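Local structure of CRISPR system Cmr subunit Cmr6 (4W8V) at residues S23-G28 and L229-K234; R43-P48 and E152-K157; F145-I150 and F203-G208. The protein binds RNA and, with Cmr1, caps the type III-B Cmr ribonucleoprotein assembled along crRNA in a CRISPR defence against invading nucleic acids. All coordinates share one frame; numbering follows the deposited sequence.

All three contacts lie in the C-terminal piece of Cmr6 that makes up this chain, within its RAMP family region. Interactions 1 and 3 sit nearer its middle, their centres about 11 and 12 Å from the chain centre; interaction 2 is peripheral, at about 23 Å. Interaction 3 is strand pairing, with regular backbone bonds at one end and two waters with one weak direct bond at the other. Interaction 1 joins a strand to a glycine-rich loop by one backbone hydrogen bond and a water bridging backbone atoms, whereas interaction 2 joins two loops by apolar packing and a single water. They meet: Leu25 packs on Phe203, Val27 on Pro48, and Pro149 against Asn44 and Val47.

Interaction 1 of 3, residues S23-G28 and L229-K234; sequences SRLVVG and LGVGAK
Val26, in strand 25-28, meets Ala233 in the loop that follows helix 212-228, whose spaced glycines match the glycine-rich loop characteristic of RAMP proteins. In this family that loop commonly lies near RNA, so it may do so here, although no RNA is bound. One hydrogen bond joins the backbones directly: Ala233 N donates its N-H to Val26 O at 2.8 Å, nearly straight at 164° and tilted 18° from the carbonyl plane. A water makes the other polar link. It accepts from Val26 N at 3.2 Å and donates to Val231 O and to Ala233 O, linking three peptide atoms across the contact. Gly232 passes close to the strand with positive phi, and having no side chain it can bring CA to 3.2 Å from Val26 O. Apolar contacts flank these bonds. Val26 CG1 touches the small Ala233 CB, and both methyls of Val26 meet CE of Lys234, whose chain bends at chi3 to bring its methylene part across the valine while Tyr239 borders the same lysine. Val231 also packs on Val58 of helix 52-68. With CG opposite its own backbone N (chi1 178°), Leu25 brings CD1 against the loop, where it lies 4.0 Å from Val231 CG2 and 3.3 Å from Val231 O.

Interaction 2 of 3, residues R43-P48 and E152-K157; sequences RNYGVP and EEIADK
The ring of Tyr45 lies against the side chain of Ile154, and this apolar pair is the close-packed part of a contact between two loops. The two side chains run past each other in opposite directions, with Tyr45 CD2 4.1 Å from Ile154 CD1 and Tyr45 CE2 4.2 Å from both CB and CG2 of the isoleucine. The branched chain thus meets the ring obliquely, through CB, CG2 and CD1, rather than touching it at a point. Tyr45 is presented by a type I' turn from Asn44 to Val47, closed by the bond from Val47 N to Asn44 O; Gly46 suits the turn's third place, where phi is 92°. Ile154 also packs on Pro202 and Val47 on Phe203, so both loops lean on strand 202-209. Toward solvent the fit is looser. Lys157 brings CB, 4.2 Å from Tyr45 CD1, and the start of its chain near the ring; the chain, extended until its last bond, then leads away with its amine. Arg43 NH2 and Glu152 OE1 stand 4.3 Å apart, beyond a salt bridge, so their attraction is probably weak and screened. Tyr45 OH donates a hydrogen bond to a water 2.6 Å away, which in turn donates to Ile154 O. With no direct hydrogen bond or salt bridge between the segments, the join rests on apolar contact and one bridging water.

Interaction 3 of 3, residues F145-I150 and F203-G208; sequences FDAIPI and FLVAVG
The carbonyl O of Phe145 takes a hydrogen bond from each of two waters, and both reach across to Ala206. One water also donates to Ala206 O; the other, 2.8 Å from Phe145 O, accepts from Ala206 N at 2.7 Å. Here the edge strand 143-149 is broken, and water replaces most of the direct pairing, which is left with a weak bond from Phe145 N to Ala206 O. Asp146 turns outward and its OD1 accepts a hydrogen bond from Gly52 N. Farther along, regular pairing returns. Ile148 and Leu204 form an antiparallel hydrogen-bonded pair, with Leu204 N to Ile148 O at 2.7 Å and Ile148 N to Leu204 O at 3.0 Å, the latter in the carbonyl plane. Pro149 and Phe203 form the next, non-hydrogen-bonded pair, a fitting place for a residue without an N-H. Pro149 crosses the Phe203 ring obliquely, its CA above one face and its CG 3.7 Å from CE2, and Ala147 O lies at the ring edge. On the sheet face opposite Pro149 and Phe203, Ile148 CG1 and Leu204 CB lie side by side at 3.9 Å. Ile150, with CG1 opposite its carbonyl carbon (chi1 -52°) and chi2 extended, sends CD1 to 3.5 Å from Leu204 N. At the far end the Phe145 ring turns its edge to Ala206 O, and CE2 comes 3.7 Å from Gly208 N. Helix 212-228 backs the sheet through Val205 and Val207. This is the edge pairing of a four-stranded antiparallel sheet whose strand order, 4-1-3-2, is that of the ferredoxin-like fold of RAMP proteins.

Interaction 1 of 3, residues S23-G28 and L229-K234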
loop_
_atom_site.group_PDB
_atom_site.type_symbol
_atom_site.label_atom_id
_atom_site.label_comp_id
_atom_site.label_asym_id
_atom_site.label_seq_id
_atom_site.Cartn_x
_atom_site.Cartn_y
_atom_site.Cartn_z
ATOM N N SER A 23 3.401 14.086 5.074
ATOM C CA SER A 23 4.194 14.011 6.286
ATOM C C SER A 23 5.542 13.381 5.924
ATOM O O SER A 23 5.740 12.946 4.793
ATOM C CB SER A 23 3.469 13.188 7.381
ATOM O OG SER A 23 3.178 11.870 6.946
ATOM N N ARG A 24 6.475 13.326 6.871
ATOM C CA ARG A 24 7.775 12.754 6.567
ATOM C C ARG A 24 7.677 11.276 6.234
ATOM O O ARG A 24 6.844 10.530 6.776
ATOM C CB ARG A 24 8.739 12.957 7.720
ATOM C CG ARG A 24 9.173 14.364 7.900
ATOM C CD ARG A 24 9.851 14.548 9.230
ATOM N NE ARG A 24 9.844 15.959 9.575
ATOM C CZ ARG A 24 10.891 16.756 9.438
ATOM N NH1 ARG A 24 12.040 16.266 8.991
ATOM N NH2 ARG A 24 10.793 18.035 9.761
ATOM N N LEU A 25 8.544 10.856 5.328
ATOM C CA LEU A 25 8.530 9.485 4.865
ATOM C C LEU A 25 9.794 8.761 5.325
ATOM O O LEU A 25 10.916 9.244 5.130
ATOM C CB LEU A 25 8.393 9.460 3.345
ATOM C CG LEU A 25 8.408 8.134 2.604
ATOM C CD1 LEU A 25 7.187 7.238 2.959
ATOM C CD2 LEU A 25 8.452 8.474 1.120
ATOM N N VAL A 26 9.584 7.616 5.961
ATOM C CA VAL A 26 10.652 6.824 6.556
ATOM C C VAL A 26 10.820 5.527 5.769
ATOM O O VAL A 26 9.938 4.680 5.736
ATOM C CB VAL A 26 10.350 6.522 8.032
ATOM C CG1 VAL A 26 11.527 5.821 8.696
ATOM C CG2 VAL A 26 10.003 7.817 8.769
ATOM N N VAL A 27 11.961 5.400 5.111
ATOM C CA VAL A 27 12.215 4.334 4.141
ATOM C C VAL A 27 13.438 3.522 4.542
ATOM O O VAL A 27 14.476 4.089 4.839
ATOM C CB VAL A 27 12.452 4.929 2.715
ATOM C CG1 VAL A 27 12.592 3.819 1.706
ATOM C CG2 VAL A 27 11.318 5.865 2.338
ATOM N N GLY A 28 13.320 2.196 4.562
ATOM C CA GLY A 28 14.457 1.328 4.823
ATOM C C GLY A 28 15.315 1.132 3.588
ATOM O O GLY A 28 14.802 0.873 2.492
ATOM N N LEU A 229 -3.506 5.524 4.866
ATOM C CA LEU A 229 -2.754 4.487 5.581
ATOM C C LEU A 229 -1.248 4.770 5.611
ATOM O O LEU A 229 -0.607 4.658 6.644
ATOM C CB LEU A 229 -3.016 3.118 4.957
ATOM C CG LEU A 229 -4.496 2.715 4.997
ATOM C CD1 LEU A 229 -4.733 1.333 4.407
ATOM C CD2 LEU A 229 -5.001 2.763 6.421
ATOM N N GLY A 230 -0.681 5.143 4.470
ATOM C CA GLY A 230 0.727 5.477 4.437
ATOM C C GLY A 230 1.627 4.337 4.001
ATOM O O GLY A 230 1.261 3.158 4.107
ATOM N N VAL A 231 2.807 4.696 3.500
ATOM C CA VAL A 231 3.837 3.726 3.156
ATOM C C VAL A 231 5.102 4.035 3.935
ATOM O O VAL A 231 5.212 5.084 4.585
ATOM C CB VAL A 231 4.170 3.740 1.651
ATOM C CG1 VAL A 231 3.150 2.941 0.853
ATOM C CG2 VAL A 231 4.275 5.183 1.157
ATOM N N GLY A 232 6.064 3.122 3.857
ATOM C CA GLY A 232 7.288 3.257 4.619
ATOM C C GLY A 232 7.036 2.778 6.032
ATOM O O GLY A 232 6.031 2.114 6.301
ATOM N N ALA A 233 7.929 3.156 6.942
ATOM C CA ALA A 233 7.874 2.702 8.319
ATOM C C ALA A 233 7.238 3.750 9.230
ATOM O O ALA A 233 7.061 4.919 8.835
ATOM C CB ALA A 233 9.263 2.373 8.809
ATOM N N LYS A 234 6.877 3.313 10.439
ATOM C CA LYS A 234 6.263 4.173 11.450
ATOM C C LYS A 234 5.000 4.872 10.953
ATOM O O LYS A 234 4.693 5.990 11.362
ATOM C CB LYS A 234 7.282 5.212 11.933
ATOM C CG LYS A 234 8.458 4.596 12.655
ATOM C CD LYS A 234 9.223 5.639 13.455
ATOM C CE LYS A 234 10.114 6.489 12.560
ATOM N NZ LYS A 234 10.891 7.516 13.323
HETATM O O HOH W 1 6.744 6.280 6.435
#

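Interaction 2 of 3, residues R43-P48 and E152-K157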
loop_
_atom_site.group_PDB
_atom_site.type_symbol
_atom_site.label_atom_id
_atom_site.label_comp_id
_atom_site.label_asym_id
_atom_site.label_seq_id
_atom_site.Cartn_x
_atom_site.Cartn_y
_atom_site.Cartn_z
ATOM N N ARG A 43 20.699 11.351 -9.295
ATOM C CA ARG A 43 19.487 12.002 -9.766
ATOM C C ARG A 43 18.654 12.627 -8.649
ATOM O O ARG A 43 18.151 13.750 -8.787
ATOM C CB ARG A 43 18.633 10.993 -10.523
ATOM C CG ARG A 43 19.339 10.383 -11.709
ATOM C CD ARG A 43 19.413 11.390 -12.857
ATOM N NE ARG A 43 18.078 11.672 -13.375
ATOM C CZ ARG A 43 17.598 12.889 -13.594
ATOM N NH1 ARG A 43 18.348 13.950 -13.344
ATOM N NH2 ARG A 43 16.369 13.040 -14.064
ATOM N N ASN A 44 18.497 11.898 -7.545
ATOM C CA ASN A 44 17.462 12.251 -6.579
ATOM C C ASN A 44 17.920 12.796 -5.219
ATOM O O ASN A 44 17.142 12.811 -4.279
ATOM C CB ASN A 44 16.579 11.034 -6.340
ATOM C CG ASN A 44 15.880 10.570 -7.595
ATOM O OD1 ASN A 44 15.585 11.367 -8.488
ATOM N ND2 ASN A 44 15.599 9.264 -7.666
ATOM N N TYR A 45 19.157 13.252 -5.119
ATOM C CA TYR A 45 19.694 13.848 -3.894
ATOM C C TYR A 45 19.636 12.899 -2.697
ATOM O O TYR A 45 19.501 13.332 -1.559
ATOM C CB TYR A 45 18.969 15.161 -3.542
ATOM C CG TYR A 45 18.802 16.130 -4.698
ATOM C CD1 TYR A 45 19.719 17.150 -4.919
ATOM C CD2 TYR A 45 17.714 16.032 -5.553
ATOM C CE1 TYR A 45 19.557 18.046 -5.974
ATOM C CE2 TYR A 45 17.545 16.912 -6.613
ATOM C CZ TYR A 45 18.466 17.917 -6.817
ATOM O OH TYR A 45 18.289 18.780 -7.875
ATOM N N GLY A 46 19.739 11.604 -2.956
ATOM C CA GLY A 46 19.764 10.616 -1.886
ATOM C C GLY A 46 18.404 10.065 -1.510
ATOM O O GLY A 46 18.301 9.149 -0.684
ATOM N N VAL A 47 17.358 10.603 -2.121
ATOM C CA VAL A 47 15.992 10.188 -1.800
ATOM C C VAL A 47 15.663 8.807 -2.386
ATOM O O VAL A 47 15.722 8.620 -3.602
ATOM C CB VAL A 47 14.996 11.247 -2.319
ATOM C CG1 VAL A 47 13.549 10.862 -2.037
ATOM C CG2 VAL A 47 15.315 12.583 -1.682
ATOM N N PRO A 48 15.323 7.825 -1.527
ATOM C CA PRO A 48 15.044 6.503 -2.093
ATOM C C PRO A 48 13.642 6.408 -2.685
ATOM O O PRO A 48 12.834 7.310 -2.528
ATOM C CB PRO A 48 15.205 5.582 -0.884
ATOM C CG PRO A 48 14.822 6.444 0.266
ATOM C CD PRO A 48 15.356 7.784 -0.050
ATOM N N GLU A 152 13.514 16.625 -11.057
ATOM C CA GLU A 152 13.386 18.012 -11.509
ATOM C C GLU A 152 12.454 18.853 -10.645
ATOM O O GLU A 152 12.641 20.063 -10.524
ATOM C CB GLU A 152 12.908 18.075 -12.965
ATOM C CG GLU A 152 11.607 17.361 -13.269
ATOM C CD GLU A 152 11.807 15.880 -13.572
ATOM O OE1 GLU A 152 12.855 15.321 -13.175
ATOM O OE2 GLU A 152 10.920 15.273 -14.212
ATOM N N GLU A 153 11.461 18.226 -10.025
ATOM C CA GLU A 153 10.497 18.994 -9.245
ATOM C C GLU A 153 10.871 19.095 -7.783
ATOM O O GLU A 153 10.065 19.480 -6.956
ATOM C CB GLU A 153 9.114 18.399 -9.390
ATOM C CG GLU A 153 8.686 18.330 -10.825
ATOM C CD GLU A 153 7.222 18.089 -10.956
ATOM O OE1 GLU A 153 6.497 18.437 -9.999
ATOM O OE2 GLU A 153 6.802 17.546 -11.999
ATOM N N ILE A 154 12.113 18.779 -7.471
ATOM C CA ILE A 154 12.594 18.929 -6.120
ATOM C C ILE A 154 13.235 20.297 -6.023
ATOM O O ILE A 154 14.284 20.547 -6.617
ATOM C CB ILE A 154 13.575 17.801 -5.742
ATOM C CG1 ILE A 154 12.832 16.458 -5.767
ATOM C CG2 ILE A 154 14.198 18.074 -4.389
ATOM C CD1 ILE A 154 13.695 15.227 -5.494
ATOM N N ALA A 155 12.568 21.187 -5.294
ATOM C CA ALA A 155 12.943 22.596 -5.225
ATOM C C ALA A 155 14.337 22.789 -4.647
ATOM O O ALA A 155 15.274 23.135 -5.364
ATOM C CB ALA A 155 11.922 23.367 -4.404
ATOM N N ASP A 156 14.462 22.572 -3.343
ATOM C CA ASP A 156 15.754 22.661 -2.680
ATOM C C ASP A 156 16.224 21.267 -2.293
ATOM O O ASP A 156 15.413 20.356 -2.147
ATOM C CB ASP A 156 15.669 23.564 -1.448
ATOM C CG ASP A 156 14.961 24.873 -1.734
ATOM O OD1 ASP A 156 15.593 25.774 -2.323
ATOM O OD2 ASP A 156 13.774 25.000 -1.368
ATOM N N LYS A 157 17.534 21.103 -2.137
ATOM C CA LYS A 157 18.116 19.814 -1.777
ATOM C C LYS A 157 17.561 19.293 -0.447
ATOM O O LYS A 157 17.783 19.897 0.597
ATOM C CB LYS A 157 19.639 19.927 -1.704
ATOM C CG LYS A 157 20.311 18.770 -0.982
ATOM C CD LYS A 157 21.811 18.796 -1.203
ATOM C CE LYS A 157 22.515 17.741 -0.375
ATOM N NZ LYS A 157 22.442 18.051 1.076
HETATM O O HOH W 2 15.912 19.360 -8.775
#

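Interaction 3 of 3, residues F145-I150 and F203-G208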
loop_
_atom_site.group_PDB
_atom_site.type_symbol
_atom_site.label_atom_id
_atom_site.label_comp_id
_atom_site.label_asym_id
_atom_site.label_seq_id
_atom_site.Cartn_x
_atom_site.Cartn_y
_atom_site.Cartn_z
ATOM N N PHE A 145 3.714 -0.400 -10.185
ATOM C CA PHE A 145 5.026 0.183 -10.429
ATOM C C PHE A 145 5.605 0.767 -9.173
ATOM O O PHE A 145 4.887 1.116 -8.231
ATOM C CB PHE A 145 4.975 1.292 -11.496
ATOM C CG PHE A 145 4.609 0.810 -12.868
ATOM C CD1 PHE A 145 5.479 0.021 -13.595
ATOM C CD2 PHE A 145 3.397 1.166 -13.435
ATOM C CE1 PHE A 145 5.144 -0.422 -14.854
ATOM C CE2 PHE A 145 3.042 0.730 -14.684
ATOM C CZ PHE A 145 3.918 -0.064 -15.408
ATOM N N ASP A 146 6.921 0.900 -9.180
ATOM C CA ASP A 146 7.599 1.595 -8.118
ATOM C C ASP A 146 7.250 3.081 -8.164
ATOM O O ASP A 146 7.073 3.678 -9.245
ATOM C CB ASP A 146 9.106 1.353 -8.223
ATOM C CG ASP A 146 9.472 -0.126 -8.019
ATOM O OD1 ASP A 146 9.281 -0.655 -6.913
ATOM O OD2 ASP A 146 9.914 -0.774 -8.967
ATOM N N ALA A 147 7.116 3.667 -6.981
ATOM C CA ALA A 147 6.888 5.097 -6.858
ATOM C C ALA A 147 8.230 5.775 -6.751
ATOM O O ALA A 147 9.019 5.444 -5.872
ATOM C CB ALA A 147 6.039 5.407 -5.662
ATOM N N ILE A 148 8.485 6.737 -7.631
ATOM C CA ILE A 148 9.838 7.245 -7.818
ATOM C C ILE A 148 9.936 8.777 -7.667
ATOM O O ILE A 148 9.054 9.498 -8.115
ATOM C CB ILE A 148 10.347 6.794 -9.189
ATOM C CG1 ILE A 148 9.331 7.190 -10.274
ATOM C CG2 ILE A 148 10.535 5.287 -9.211
ATOM C CD1 ILE A 148 9.404 6.393 -11.525
ATOM N N PRO A 149 10.994 9.261 -6.998
ATOM C CA PRO A 149 11.239 10.686 -6.823
ATOM C C PRO A 149 11.336 11.387 -8.174
ATOM O O PRO A 149 11.996 10.882 -9.073
ATOM C CB PRO A 149 12.585 10.731 -6.086
ATOM C CG PRO A 149 12.692 9.441 -5.426
ATOM C CD PRO A 149 12.034 8.456 -6.340
ATOM N N ILE A 150 10.642 12.508 -8.314
ATOM C CA ILE A 150 10.705 13.316 -9.523
ATOM C C ILE A 150 11.775 14.386 -9.336
ATOM O O ILE A 150 11.519 15.450 -8.764
ATOM C CB ILE A 150 9.350 13.950 -9.848
ATOM C CG1 ILE A 150 8.285 12.844 -9.863
ATOM C CG2 ILE A 150 9.445 14.710 -11.186
ATOM C CD1 ILE A 150 6.851 13.309 -9.969
ATOM N N PHE A 203 6.836 12.476 -5.794
ATOM C CA PHE A 203 6.965 11.119 -6.293
ATOM C C PHE A 203 6.006 10.906 -7.452
ATOM O O PHE A 203 4.894 11.420 -7.447
ATOM C CB PHE A 203 6.682 10.073 -5.183
ATOM C CG PHE A 203 7.794 9.930 -4.192
ATOM C CD1 PHE A 203 7.992 10.888 -3.218
ATOM C CD2 PHE A 203 8.646 8.841 -4.237
ATOM C CE1 PHE A 203 9.031 10.769 -2.315
ATOM C CE2 PHE A 203 9.685 8.707 -3.337
ATOM C CZ PHE A 203 9.879 9.664 -2.376
ATOM N N LEU A 204 6.442 10.136 -8.443
ATOM C CA LEU A 204 5.533 9.625 -9.456
ATOM C C LEU A 204 4.981 8.263 -9.025
ATOM O O LEU A 204 5.726 7.377 -8.637
ATOM C CB LEU A 204 6.242 9.506 -10.798
ATOM C CG LEU A 204 5.343 9.302 -12.012
ATOM C CD1 LEU A 204 4.683 10.618 -12.389
ATOM C CD2 LEU A 204 6.156 8.772 -13.157
ATOM N N VAL A 205 3.670 8.103 -9.127
ATOM C CA VAL A 205 2.976 6.907 -8.684
ATOM C C VAL A 205 2.120 6.376 -9.820
ATOM O O VAL A 205 1.375 7.136 -10.442
ATOM C CB VAL A 205 2.079 7.200 -7.469
ATOM C CG1 VAL A 205 1.245 5.981 -7.099
ATOM C CG2 VAL A 205 2.918 7.692 -6.277
ATOM N N ALA A 206 2.216 5.082 -10.107
ATOM C CA ALA A 206 1.533 4.541 -11.272
ATOM C C ALA A 206 1.159 3.077 -11.153
ATOM O O ALA A 206 1.822 2.305 -10.473
ATOM C CB ALA A 206 2.407 4.736 -12.511
ATOM N N VAL A 207 0.105 2.701 -11.864
ATOM C CA VAL A 207 -0.281 1.308 -12.014
ATOM C C VAL A 207 -0.592 1.045 -13.489
ATOM O O VAL A 207 -0.950 1.958 -14.204
ATOM C CB VAL A 207 -1.507 0.944 -11.138
ATOM C CG1 VAL A 207 -1.195 1.159 -9.661
ATOM C CG2 VAL A 207 -2.741 1.729 -11.552
ATOM N N GLY A 208 -0.455 -0.200 -13.932
ATOM C CA GLY A 208 -0.663 -0.536 -15.329
ATOM C C GLY A 208 -1.416 -1.830 -15.565
ATOM O O GLY A 208 -1.414 -2.728 -14.726
HETATM O O HOH W 3 2.022 1.068 -7.681
HETATM O O HOH W 4 4.185 3.839 -8.657
#